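Local structure of F420-dependent methylenetetrahydromethanopterin dehydrogenase (Methanopyrus kandleri, 3IQE) at residues A[8-13]-A[35-40]; A[42-47]-A[78-83]; A[72-77]-A[99-104]; A[114-119]-A[178-183]. The protein catalyses the reversible reduction of methenyl-tetrahydromethanopterin to methylene-tetrahydromethanopterin with coenzyme F420, a step of methanogenesis from carbon dioxide. One frame throughout, in Å; residues are numbered along the deposited sequence.

Interaction 1: A[8-13]-A[35-40]. With H4M (5,10-dimethylene tetrahydromethanopterin), chain G.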
# COMPACT_ATOMS: atom_id res chain seq x y z
N PHE A 8 31.46 5.28 -24.80
CA PHE A 8 31.03 4.43 -23.71
C PHE A 8 31.07 2.99 -24.16
O PHE A 8 30.58 2.67 -25.25
CB PHE A 8 29.60 4.75 -23.30
CG PHE A 8 29.47 6.01 -22.52
CD1 PHE A 8 29.35 7.22 -23.16
CD2 PHE A 8 29.47 5.99 -21.13
CE1 PHE A 8 29.24 8.39 -22.45
CE2 PHE A 8 29.37 7.17 -20.43
CZ PHE A 8 29.25 8.36 -21.09
N ILE A 9 31.65 2.12 -23.34
CA ILE A 9 31.78 0.72 -23.70
C ILE A 9 31.01 -0.10 -22.69
O ILE A 9 31.27 0.01 -21.50
CB ILE A 9 33.23 0.24 -23.65
CG1 ILE A 9 34.15 1.07 -24.58
CG2 ILE A 9 33.30 -1.18 -24.11
CD1 ILE A 9 35.61 0.90 -24.24
N LYS A 10 30.08 -0.92 -23.15
CA LYS A 10 29.20 -1.68 -22.24
C LYS A 10 29.35 -3.18 -22.43
O LYS A 10 28.94 -3.73 -23.44
CB LYS A 10 27.72 -1.27 -22.44
CG LYS A 10 27.41 0.17 -22.00
CD LYS A 10 25.98 0.63 -22.34
CE LYS A 10 25.81 2.14 -22.09
NZ LYS A 10 24.39 2.60 -21.84
N CYS A 11 29.89 -3.87 -21.44
CA CYS A 11 30.07 -5.32 -21.51
C CYS A 11 29.51 -5.94 -20.25
O CYS A 11 29.97 -5.64 -19.15
CB CYS A 11 31.54 -5.69 -21.64
SG CYS A 11 32.26 -5.10 -23.15
N GLY A 12 28.52 -6.79 -20.42
CA GLY A 12 27.75 -7.28 -19.27
C GLY A 12 26.80 -6.19 -18.82
O GLY A 12 26.81 -5.10 -19.37
N ASN A 13 25.98 -6.46 -17.82
CA ASN A 13 25.01 -5.46 -17.40
C ASN A 13 25.02 -5.13 -15.92
O ASN A 13 25.05 -6.02 -15.07
CB ASN A 13 23.59 -5.83 -17.82
CG ASN A 13 22.64 -4.63 -17.77
OD1 ASN A 13 22.83 -3.68 -18.54
ND2 ASN A 13 21.67 -4.63 -16.87
N PHE A 35 28.27 11.54 -28.08
CA PHE A 35 28.72 10.27 -27.56
C PHE A 35 28.54 9.17 -28.58
O PHE A 35 27.67 9.23 -29.43
CB PHE A 35 27.92 9.90 -26.29
CG PHE A 35 27.96 10.95 -25.23
CD1 PHE A 35 26.78 11.51 -24.75
CD2 PHE A 35 29.16 11.35 -24.67
CE1 PHE A 35 26.82 12.46 -23.75
CE2 PHE A 35 29.20 12.30 -23.67
CZ PHE A 35 28.04 12.86 -23.21
N ARG A 36 29.40 8.17 -28.53
CA ARG A 36 29.18 6.94 -29.24
C ARG A 36 29.16 5.90 -28.18
O ARG A 36 29.87 6.04 -27.20
CB ARG A 36 30.32 6.63 -30.18
CG ARG A 36 30.48 7.67 -31.23
CD ARG A 36 29.30 7.61 -32.18
NE ARG A 36 29.44 8.61 -33.23
CZ ARG A 36 28.94 9.84 -33.20
NH1 ARG A 36 29.17 10.65 -34.22
NH2 ARG A 36 28.20 10.28 -32.17
N VAL A 37 28.37 4.87 -28.39
CA VAL A 37 28.18 3.83 -27.40
C VAL A 37 28.40 2.50 -28.11
O VAL A 37 27.80 2.25 -29.15
CB VAL A 37 26.76 3.89 -26.78
CG1 VAL A 37 26.49 2.69 -25.90
CG2 VAL A 37 26.59 5.19 -25.99
N VAL A 38 29.30 1.67 -27.59
CA VAL A 38 29.53 0.39 -28.24
C VAL A 38 29.62 -0.70 -27.18
O VAL A 38 29.84 -0.43 -26.01
CB VAL A 38 30.79 0.36 -29.17
CG1 VAL A 38 30.80 1.58 -30.12
CG2 VAL A 38 32.09 0.30 -28.37
N GLY A 39 29.42 -1.93 -27.60
CA GLY A 39 29.47 -3.02 -26.66
C GLY A 39 29.19 -4.37 -27.27
O GLY A 39 28.94 -4.49 -28.46
N THR A 40 29.18 -5.36 -26.39
CA THR A 40 28.91 -6.74 -26.77
C THR A 40 27.75 -7.29 -25.96
O THR A 40 27.69 -8.49 -25.68
CB THR A 40 30.13 -7.67 -26.48
OG1 THR A 40 30.56 -7.52 -25.13
CG2 THR A 40 31.30 -7.36 -27.40
N1 H4M G . 21.45 -6.81 -14.81
C2 H4M G . 21.87 -6.20 -13.69
NA2 H4M G . 21.49 -4.93 -13.40
N3 H4M G . 22.68 -6.86 -12.84
C4 H4M G . 23.08 -8.14 -13.08
OH4 H4M G . 23.84 -8.67 -12.25
C4A H4M G . 22.68 -8.76 -14.25
N5 H4M G . 23.03 -10.05 -14.61
C6 H4M G . 23.12 -10.30 -16.04
C7 H4M G . 21.74 -9.98 -16.63
C7M H4M G . 21.68 -10.17 -18.14
N8 H4M G . 21.39 -8.61 -16.27
C8A H4M G . 21.85 -8.05 -15.13
C9 H4M G . 23.59 -11.76 -16.11
C9M H4M G . 24.35 -12.05 -17.40
C10 H4M G . 24.10 -10.83 -14.04
N10 H4M G . 24.44 -11.93 -14.93
C11 H4M G . 26.15 -15.55 -13.58
C12 H4M G . 25.44 -15.53 -14.77
C13 H4M G . 24.86 -14.33 -15.24
C14 H4M G . 24.99 -13.16 -14.49
C15 H4M G . 25.71 -13.19 -13.31
C16 H4M G . 26.28 -14.38 -12.85
CX1 H4M G . 26.81 -16.80 -13.06
CX2 H4M G . 25.85 -17.92 -12.74
CX3 H4M G . 26.64 -19.15 -12.37
CX4 H4M G . 25.50 -20.02 -11.96
CX5 H4M G . 25.26 -21.40 -12.52
OX2 H4M G . 25.04 -17.63 -11.60
OX3 H4M G . 27.37 -19.60 -13.51
OX4 H4M G . 24.73 -19.53 -10.84
OX5 H4M G . 23.87 -21.69 -12.63
O5J H4M G . 22.10 -26.16 -14.24
C5J H4M G . 22.43 -25.92 -12.88
C4J H4M G . 22.55 -24.42 -12.60
O4J H4M G . 23.83 -23.94 -13.03
C3J H4M G . 21.52 -23.53 -13.29
O3J H4M G . 20.95 -22.62 -12.35
C2J H4M G . 22.30 -22.69 -14.28
O2J H4M G . 21.73 -21.38 -14.49
C1J H4M G . 23.70 -22.68 -13.65
PA H4M G . 22.38 -27.60 -14.92
O1A H4M G . 21.03 -28.27 -15.03
O2A H4M G . 23.00 -27.18 -16.25
O3A H4M G . 23.32 -28.31 -13.96
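F8 meets strand 33-39 with both its backbone and its ring. Its N-H reaches R36 O at 3.0 Å, and its own O takes the N-H of V38 at 2.8 Å. The ring, left beside the backbone N by a CG anti to the carbonyl carbon (chi1 -75°), presents its edge to one face of F35: CE1 stands 3.7 Å from F35 CD2 and the planes meet at 82°, a T-shaped pair. V37, bridged to F8 on the same side of the sheet, sets CG2 4.1 Å from F8 CB, while its CG1 lies against the extended chain of K10, 3.9 Å from CE. That chain carries NZ on to a salt bridge with D21. V38 continues the pairing through its O, which accepts from K10 N at 2.9 Å; its side chain lies on the other side of the sheet, shared with I9 and facing helix 46-63. Residues 37-39 also pair antiparallel with a strand of the second subunit, so the sheet runs on across that interface. Further along the segment, N13 ND2 lies 3.0 Å from N1 of the pterin. Parallel strands 4-10 and 33-39, linked through helix 15-19, form a beta-alpha-beta unit.

Interaction 2: A[42-47]-A[78-83]. With F42 (coenzyme f420), chain H.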
# COMPACT_ATOMS: atom_id res chain seq x y z
N VAL A 42 25.42 -8.58 -23.06
CA VAL A 42 25.67 -9.21 -21.77
C VAL A 42 26.97 -9.99 -21.64
O VAL A 42 27.36 -10.33 -20.54
CB VAL A 42 24.54 -10.17 -21.38
CG1 VAL A 42 23.21 -9.48 -21.49
CG2 VAL A 42 24.56 -11.42 -22.25
N LYS A 43 27.62 -10.32 -22.75
CA LYS A 43 28.82 -11.15 -22.66
C LYS A 43 30.07 -10.34 -22.33
O LYS A 43 30.38 -9.33 -22.98
CB LYS A 43 29.01 -12.04 -23.91
CG LYS A 43 27.94 -13.17 -24.00
CD LYS A 43 28.52 -14.51 -24.50
CE LYS A 43 27.45 -15.35 -25.20
NZ LYS A 43 26.62 -16.17 -24.29
N MET A 44 30.78 -10.80 -21.30
CA MET A 44 31.93 -10.11 -20.77
C MET A 44 33.06 -11.08 -20.44
O MET A 44 33.79 -10.89 -19.46
CB MET A 44 31.54 -9.34 -19.52
CG MET A 44 31.00 -10.24 -18.40
SD MET A 44 30.53 -9.23 -16.98
CE MET A 44 32.15 -8.98 -16.24
N ASP A 45 33.19 -12.11 -21.26
CA ASP A 45 34.36 -12.99 -21.28
C ASP A 45 35.53 -12.25 -21.95
O ASP A 45 35.32 -11.26 -22.62
CB ASP A 45 34.02 -14.23 -22.11
CG ASP A 45 33.58 -13.87 -23.53
OD1 ASP A 45 32.40 -13.47 -23.74
OD2 ASP A 45 34.43 -13.99 -24.45
N PRO A 46 36.77 -12.71 -21.75
CA PRO A 46 37.91 -11.99 -22.35
C PRO A 46 37.84 -11.80 -23.88
O PRO A 46 38.27 -10.76 -24.37
CB PRO A 46 39.11 -12.84 -21.96
CG PRO A 46 38.72 -13.45 -20.66
CD PRO A 46 37.22 -13.66 -20.72
N GLU A 47 37.31 -12.77 -24.62
CA GLU A 47 37.23 -12.65 -26.07
C GLU A 47 36.36 -11.46 -26.48
O GLU A 47 36.72 -10.68 -27.36
CB GLU A 47 36.61 -13.90 -26.70
CG GLU A 47 37.45 -15.16 -26.55
CD GLU A 47 37.31 -15.80 -25.18
OE1 GLU A 47 36.52 -15.28 -24.34
OE2 GLU A 47 38.00 -16.82 -24.94
N PRO A 78 38.13 -11.56 -15.22
CA PRO A 78 39.06 -11.81 -16.30
C PRO A 78 38.92 -10.91 -17.51
O PRO A 78 39.93 -10.44 -18.05
CB PRO A 78 38.70 -13.24 -16.72
CG PRO A 78 38.24 -13.86 -15.53
CD PRO A 78 37.47 -12.80 -14.80
N GLY A 79 37.68 -10.75 -17.96
CA GLY A 79 37.37 -9.97 -19.16
C GLY A 79 37.47 -8.48 -18.89
O GLY A 79 38.11 -7.74 -19.65
N PRO A 80 36.86 -8.03 -17.79
CA PRO A 80 37.06 -6.66 -17.35
C PRO A 80 38.51 -6.29 -17.05
O PRO A 80 38.93 -5.17 -17.34
CB PRO A 80 36.17 -6.55 -16.10
CG PRO A 80 35.05 -7.49 -16.41
CD PRO A 80 35.75 -8.68 -17.06
N SER A 81 39.28 -7.22 -16.51
CA SER A 81 40.69 -6.96 -16.26
C SER A 81 41.38 -6.70 -17.59
O SER A 81 42.30 -5.89 -17.69
CB SER A 81 41.36 -8.17 -15.63
OG SER A 81 40.72 -8.50 -14.41
N LYS A 82 40.93 -7.41 -18.61
CA LYS A 82 41.51 -7.24 -19.94
C LYS A 82 41.27 -5.82 -20.43
O LYS A 82 42.15 -5.19 -20.98
CB LYS A 82 40.93 -8.27 -20.91
CG LYS A 82 41.27 -8.06 -22.41
CD LYS A 82 42.74 -8.25 -22.73
CE LYS A 82 43.01 -8.09 -24.23
NZ LYS A 82 44.45 -8.25 -24.57
N ALA A 83 40.06 -5.29 -20.21
CA ALA A 83 39.70 -3.95 -20.69
C ALA A 83 40.52 -2.86 -19.99
O ALA A 83 40.89 -1.86 -20.61
CB ALA A 83 38.20 -3.71 -20.45
N1 F42 H . 28.41 -12.05 -15.72
C2 F42 H . 28.28 -11.88 -17.05
O2 F42 H . 28.73 -12.75 -17.82
N3 F42 H . 27.37 -10.99 -17.53
C4 F42 H . 26.75 -10.12 -16.69
O4 F42 H . 26.15 -9.14 -17.18
C4A F42 H . 26.97 -10.22 -15.32
C5 F42 H . 26.24 -9.53 -14.36
C5A F42 H . 26.92 -9.23 -13.18
C6 F42 H . 26.54 -8.17 -12.37
C7 F42 H . 27.25 -7.89 -11.21
C8 F42 H . 28.35 -8.67 -10.86
O8M F42 H . 29.05 -8.39 -9.74
C9 F42 H . 28.73 -9.73 -11.67
C9A F42 H . 28.02 -10.00 -12.83
N10 F42 H . 28.38 -11.01 -13.61
C10 F42 H . 27.98 -11.07 -14.89
C1' F42 H . 29.04 -12.17 -13.00
C2' F42 H . 30.53 -11.98 -13.18
O2' F42 H . 30.81 -11.91 -14.59
C3' F42 H . 31.31 -13.12 -12.54
O3' F42 H . 30.86 -14.38 -13.02
C4' F42 H . 31.15 -13.13 -11.04
O4' F42 H . 31.59 -11.89 -10.49
C5' F42 H . 31.97 -14.27 -10.45
O5' F42 H . 32.47 -13.82 -9.20
P F42 H . 34.02 -13.99 -8.77
O1P F42 H . 34.80 -13.84 -10.06
O2P F42 H . 34.24 -12.90 -7.74
O3P F42 H . 34.07 -15.39 -8.19
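M44 starts with CG between its backbone N and carbonyl carbon (chi1 60°), runs straight through chi2 and bends at chi3 (-80°), which carries CE against the ring of P80. The CE to P80 CG distance of 3.3 Å is tighter than usual for two carbons, and the two side chains cross at about a right angle. The same thioether also lies against coenzyme F420: M44 CG is 3.4 Å from the coenzyme's O2, and SD is 3.5 Å from its C2. Cut back to alanine, this position would probably leave the P80 ring and this part of the deazaflavin without their shared apolar neighbour. Further along, P46 packs on the first turn of helix 78-89, its CG 3.9 Å from P78 CB. One residue on from P78 the backbones come close, with P46 CA 3.8 Å from G79 CA; a beta carbon on G79 would collide with M44 O, so glycine suits this place. D45, at the N-cap of helix 46-63, turns its side chain back to that helix, where OD2 accepts from C48 N. Two residues before M44, V42 O receives the coenzyme's N3-H at 3.1 Å. The chemistry is thus divided: apolar carbon contacts join the starts of the two helices, whereas the hydrogen bond to the coenzyme from this segment comes from a backbone carbonyl reading the N-H of its pyrimidine ring.

Interaction 3: A[72-77]-A[99-104]. With F42 (coenzyme f420), chain H.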
# COMPACT_ATOMS: atom_id res chain seq x y z
N GLY A 72 30.52 -1.94 -16.61
CA GLY A 72 30.20 -3.35 -16.57
C GLY A 72 30.47 -3.92 -15.21
O GLY A 72 31.05 -3.26 -14.33
N PRO A 73 30.03 -5.15 -15.02
CA PRO A 73 30.20 -5.86 -13.79
C PRO A 73 31.65 -6.19 -13.47
O PRO A 73 32.47 -6.41 -14.38
CB PRO A 73 29.43 -7.16 -14.02
CG PRO A 73 28.53 -6.90 -15.12
CD PRO A 73 29.19 -5.88 -15.97
N ASN A 74 31.95 -6.23 -12.18
CA ASN A 74 33.20 -6.75 -11.64
C ASN A 74 34.45 -6.40 -12.42
O ASN A 74 34.94 -7.20 -13.20
CB ASN A 74 33.10 -8.27 -11.46
CG ASN A 74 34.17 -8.81 -10.54
OD1 ASN A 74 35.07 -8.08 -10.13
ND2 ASN A 74 34.08 -10.09 -10.19
N PRO A 75 35.01 -5.21 -12.17
CA PRO A 75 36.28 -4.86 -12.81
C PRO A 75 37.42 -5.83 -12.48
O PRO A 75 38.49 -5.74 -13.08
CB PRO A 75 36.59 -3.46 -12.25
CG PRO A 75 35.33 -2.96 -11.68
CD PRO A 75 34.52 -4.16 -11.28
N ALA A 76 37.21 -6.74 -11.54
CA ALA A 76 38.28 -7.67 -11.16
C ALA A 76 38.25 -8.98 -11.96
O ALA A 76 39.24 -9.73 -12.01
CB ALA A 76 38.23 -7.97 -9.66
N ALA A 77 37.11 -9.24 -12.59
CA ALA A 77 36.95 -10.41 -13.44
C ALA A 77 37.88 -10.37 -14.65
O ALA A 77 38.35 -9.31 -15.08
CB ALA A 77 35.52 -10.55 -13.89
N ASP A 99 30.91 -2.50 -9.89
CA ASP A 99 30.17 -2.76 -8.67
C ASP A 99 31.12 -3.12 -7.51
O ASP A 99 32.32 -2.84 -7.59
CB ASP A 99 29.08 -3.83 -8.89
CG ASP A 99 29.63 -5.16 -9.39
OD1 ASP A 99 29.07 -6.22 -8.99
OD2 ASP A 99 30.63 -5.17 -10.12
N ALA A 100 30.61 -3.72 -6.44
CA ALA A 100 31.40 -3.87 -5.21
C ALA A 100 32.67 -4.70 -5.37
O ALA A 100 33.66 -4.42 -4.71
CB ALA A 100 30.54 -4.43 -4.08
N PRO A 101 32.63 -5.74 -6.22
CA PRO A 101 33.84 -6.54 -6.45
C PRO A 101 34.98 -5.76 -7.11
O PRO A 101 36.10 -6.23 -7.10
CB PRO A 101 33.36 -7.64 -7.40
CG PRO A 101 31.91 -7.83 -7.00
CD PRO A 101 31.41 -6.47 -6.59
N GLY A 102 34.71 -4.59 -7.65
CA GLY A 102 35.78 -3.75 -8.18
C GLY A 102 36.69 -3.28 -7.05
O GLY A 102 37.81 -2.88 -7.28
N LEU A 103 36.21 -3.34 -5.81
CA LEU A 103 37.05 -2.89 -4.70
C LEU A 103 38.35 -3.69 -4.59
O LEU A 103 39.36 -3.18 -4.11
CB LEU A 103 36.28 -2.98 -3.38
CG LEU A 103 35.30 -1.83 -3.14
CD1 LEU A 103 34.40 -2.21 -1.98
CD2 LEU A 103 36.02 -0.50 -2.88
N LYS A 104 38.33 -4.95 -5.02
CA LYS A 104 39.55 -5.77 -5.02
C LYS A 104 40.67 -5.13 -5.85
O LYS A 104 41.84 -5.40 -5.62
CB LYS A 104 39.28 -7.17 -5.58
CG LYS A 104 38.71 -8.16 -4.58
CD LYS A 104 37.83 -9.20 -5.30
CE LYS A 104 36.81 -8.52 -6.19
NZ LYS A 104 35.95 -9.46 -6.95
N1 F42 H . 28.41 -12.05 -15.72
C2 F42 H . 28.28 -11.88 -17.05
O2 F42 H . 28.73 -12.75 -17.82
N3 F42 H . 27.37 -10.99 -17.53
C4 F42 H . 26.75 -10.12 -16.69
O4 F42 H . 26.15 -9.14 -17.18
C4A F42 H . 26.97 -10.22 -15.32
C5 F42 H . 26.24 -9.53 -14.36
C5A F42 H . 26.92 -9.23 -13.18
C6 F42 H . 26.54 -8.17 -12.37
C7 F42 H . 27.25 -7.89 -11.21
C8 F42 H . 28.35 -8.67 -10.86
O8M F42 H . 29.05 -8.39 -9.74
C9 F42 H . 28.73 -9.73 -11.67
C9A F42 H . 28.02 -10.00 -12.83
N10 F42 H . 28.38 -11.01 -13.61
C10 F42 H . 27.98 -11.07 -14.89
C1' F42 H . 29.04 -12.17 -13.00
C2' F42 H . 30.53 -11.98 -13.18
O2' F42 H . 30.81 -11.91 -14.59
C3' F42 H . 31.31 -13.12 -12.54
O3' F42 H . 30.86 -14.38 -13.02
C4' F42 H . 31.15 -13.13 -11.04
O4' F42 H . 31.59 -11.89 -10.49
C5' F42 H . 31.97 -14.27 -10.45
O5' F42 H . 32.47 -13.82 -9.20
P F42 H . 34.02 -13.99 -8.77
O1P F42 H . 34.80 -13.84 -10.06
O2P F42 H . 34.24 -12.90 -7.74
O3P F42 H . 34.07 -15.39 -8.19
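Two loops that follow neighbouring parallel strands, 67-71 and 94-98, come together here at the carboxyl ends of the strands and form part of the coenzyme F420 site. The bond between them is short: N74 N donates to D99 OD2 at 2.7 Å, on the syn side of the carboxylate and 19° out of its plane. The other carboxylate oxygen, OD1, faces O8M of the coenzyme, so one acid group spans the neighbouring loop and the ligand. N74 also works through its side chain, whose CG is anti to the backbone N (chi1 -163°). ND2 gives a hydrogen bond to the coenzyme's O4' at 3.1 Å, while OD1 takes A76 N at 2.9 Å, an Asx turn whose donor stands above the amide plane. The type I turn from N74 to A77 lies over the same stretch of backbone. With alanine in place of the asparagine, O4' would probably lose this donor and A76 N its side-chain acceptor, leaving the turn to its backbone bond from A77 N to N74 O. Packing fills in round these bonds: N74 OD1 also rests 3.3 Å from P101 CB, with the two side chains crossing at about a right angle. P73 lays its ring on the deazaflavin, CB 3.4 Å from C5A. Within the turn, P75 CD presses to 3.4 Å from G102 CA, where a beta carbon on the glycine would clash with P75 CG.

Interaction 4: A[114-119]-A[178-183]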
# COMPACT_ATOMS: atom_id res chain seq x y z
N LEU A 114 43.75 4.75 -14.19
CA LEU A 114 42.33 4.80 -14.53
C LEU A 114 41.51 5.48 -13.45
O LEU A 114 41.88 5.48 -12.28
CB LEU A 114 41.77 3.39 -14.70
CG LEU A 114 42.45 2.47 -15.70
CD1 LEU A 114 42.12 1.01 -15.39
CD2 LEU A 114 42.10 2.85 -17.11
N GLY A 115 40.38 6.05 -13.84
CA GLY A 115 39.45 6.60 -12.88
C GLY A 115 38.42 5.52 -12.60
O GLY A 115 38.36 4.52 -13.29
N TYR A 116 37.60 5.70 -11.60
CA TYR A 116 36.60 4.69 -11.37
C TYR A 116 35.45 5.24 -10.59
O TYR A 116 35.59 6.23 -9.88
CB TYR A 116 37.20 3.48 -10.62
CG TYR A 116 37.92 3.82 -9.34
CD1 TYR A 116 39.28 3.99 -9.30
CD2 TYR A 116 37.22 3.97 -8.15
CE1 TYR A 116 39.94 4.29 -8.14
CE2 TYR A 116 37.85 4.27 -6.99
CZ TYR A 116 39.21 4.43 -6.99
OH TYR A 116 39.86 4.72 -5.82
N ILE A 117 34.32 4.57 -10.78
CA ILE A 117 33.15 4.77 -9.95
C ILE A 117 32.65 3.36 -9.62
O ILE A 117 32.24 2.59 -10.51
CB ILE A 117 32.07 5.57 -10.66
CG1 ILE A 117 32.67 6.87 -11.20
CG2 ILE A 117 30.90 5.86 -9.71
CD1 ILE A 117 31.63 7.74 -11.93
N LEU A 118 32.70 3.02 -8.34
CA LEU A 118 32.23 1.74 -7.94
C LEU A 118 30.96 1.94 -7.12
O LEU A 118 30.97 2.64 -6.12
CB LEU A 118 33.30 1.02 -7.13
CG LEU A 118 34.63 0.88 -7.87
CD1 LEU A 118 35.67 0.24 -6.95
CD2 LEU A 118 34.48 0.09 -9.17
N VAL A 119 29.88 1.34 -7.60
CA VAL A 119 28.57 1.53 -7.03
C VAL A 119 28.20 0.26 -6.25
O VAL A 119 27.87 -0.78 -6.82
CB VAL A 119 27.54 1.85 -8.12
CG1 VAL A 119 26.21 2.24 -7.47
CG2 VAL A 119 28.07 2.97 -9.06
N LEU A 178 40.51 12.53 -13.10
CA LEU A 178 39.66 11.35 -13.22
C LEU A 178 38.93 11.02 -11.93
O LEU A 178 39.50 11.05 -10.84
CB LEU A 178 40.47 10.15 -13.68
CG LEU A 178 40.93 10.28 -15.13
CD1 LEU A 178 41.76 9.06 -15.54
CD2 LEU A 178 39.73 10.48 -16.04
N PRO A 179 37.64 10.67 -12.06
CA PRO A 179 36.88 10.36 -10.87
C PRO A 179 37.44 9.13 -10.18
O PRO A 179 37.92 8.21 -10.82
CB PRO A 179 35.47 10.12 -11.40
CG PRO A 179 35.62 9.78 -12.80
CD PRO A 179 36.85 10.49 -13.28
N LYS A 180 37.36 9.16 -8.85
CA LYS A 180 37.74 8.05 -8.02
C LYS A 180 36.73 8.01 -6.87
O LYS A 180 36.91 8.62 -5.80
CB LYS A 180 39.20 8.21 -7.56
CG LYS A 180 40.22 7.93 -8.69
CD LYS A 180 41.45 8.79 -8.55
CE LYS A 180 42.17 8.94 -9.88
NZ LYS A 180 42.38 10.39 -10.17
N LEU A 181 35.63 7.31 -7.12
CA LEU A 181 34.45 7.39 -6.28
C LEU A 181 34.03 6.01 -5.91
O LEU A 181 33.99 5.12 -6.75
CB LEU A 181 33.28 7.98 -7.04
CG LEU A 181 33.23 9.46 -7.40
CD1 LEU A 181 31.82 9.78 -7.78
CD2 LEU A 181 33.65 10.32 -6.23
N VAL A 182 33.67 5.85 -4.65
CA VAL A 182 33.04 4.65 -4.19
C VAL A 182 31.68 5.09 -3.63
O VAL A 182 31.62 5.92 -2.72
CB VAL A 182 33.91 3.93 -3.12
CG1 VAL A 182 33.16 2.78 -2.49
CG2 VAL A 182 35.23 3.43 -3.72
N ILE A 183 30.59 4.58 -4.21
CA ILE A 183 29.23 4.97 -3.81
C ILE A 183 28.52 3.88 -2.97
O ILE A 183 28.51 2.69 -3.33
CB ILE A 183 28.36 5.30 -5.04
CG1 ILE A 183 28.99 6.44 -5.85
CG2 ILE A 183 26.93 5.65 -4.62
CD1 ILE A 183 28.19 6.83 -7.06
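Four backbone hydrogen bonds hold L118 and Y116 to the strand beside them. L118 O accepts from I183 N at 2.7 Å in an almost straight bond (174° at the hydrogen), and L118 N donates to L181 O at 2.9 Å. Y116 repeats the pattern: its N reaches P179 O at 2.6 Å, and its O takes L181 N at 3.0 Å. Outward from this backbone, the Y116 ring stands over the second strand because its CG sits between backbone N and carbonyl carbon (chi1 54°). K180 then passes across one face in a CH-pi contact, CA 4.0 Å from the ring centroid, with CG 3.7 Å from CE1. V182 CG2 approaches the ring edge. The polar ends turn elsewhere, Y116 OH to E110 and K180 NZ to L178 O and E175 O. On the other side of the sheet I117 and I183 lie alongside each other, CG2 to CD1 3.9 Å, and helix 153-169 covers them through F161 and V156. Strand directions agree to within 1°, with side chains in step from Y116-K180 to V119-I183: regular parallel pairing at one edge of the chain's six-stranded sheet, in an alpha/beta fold.

Interactions 1 and 4 lie towards opposite edges of one parallel sheet, whose order is 33-39, 4-10, 67-71, 94-98, 115-119, 180-183; their centres are 18 Å apart. Interactions 2 and 3 lie beyond the carboxyl ends of strands 33-39, 67-71 and 94-98, with centres 11 Å apart, and their segments alternate along the chain. Interaction 1 closes before either opens, and interaction 4 comes last. Neighbours touch: C11 meets M44 and P73, M44 CE reaches P73 O at 3.2 Å, and L118 packs on G102. Interactions 2 and 3 both touch coenzyme F420, and N13 of interaction 1 meets both the pterin and F420, consistent with loops after successive strands bringing the two cosubstrates together. Interactions 1 and 2 also face the second subunit.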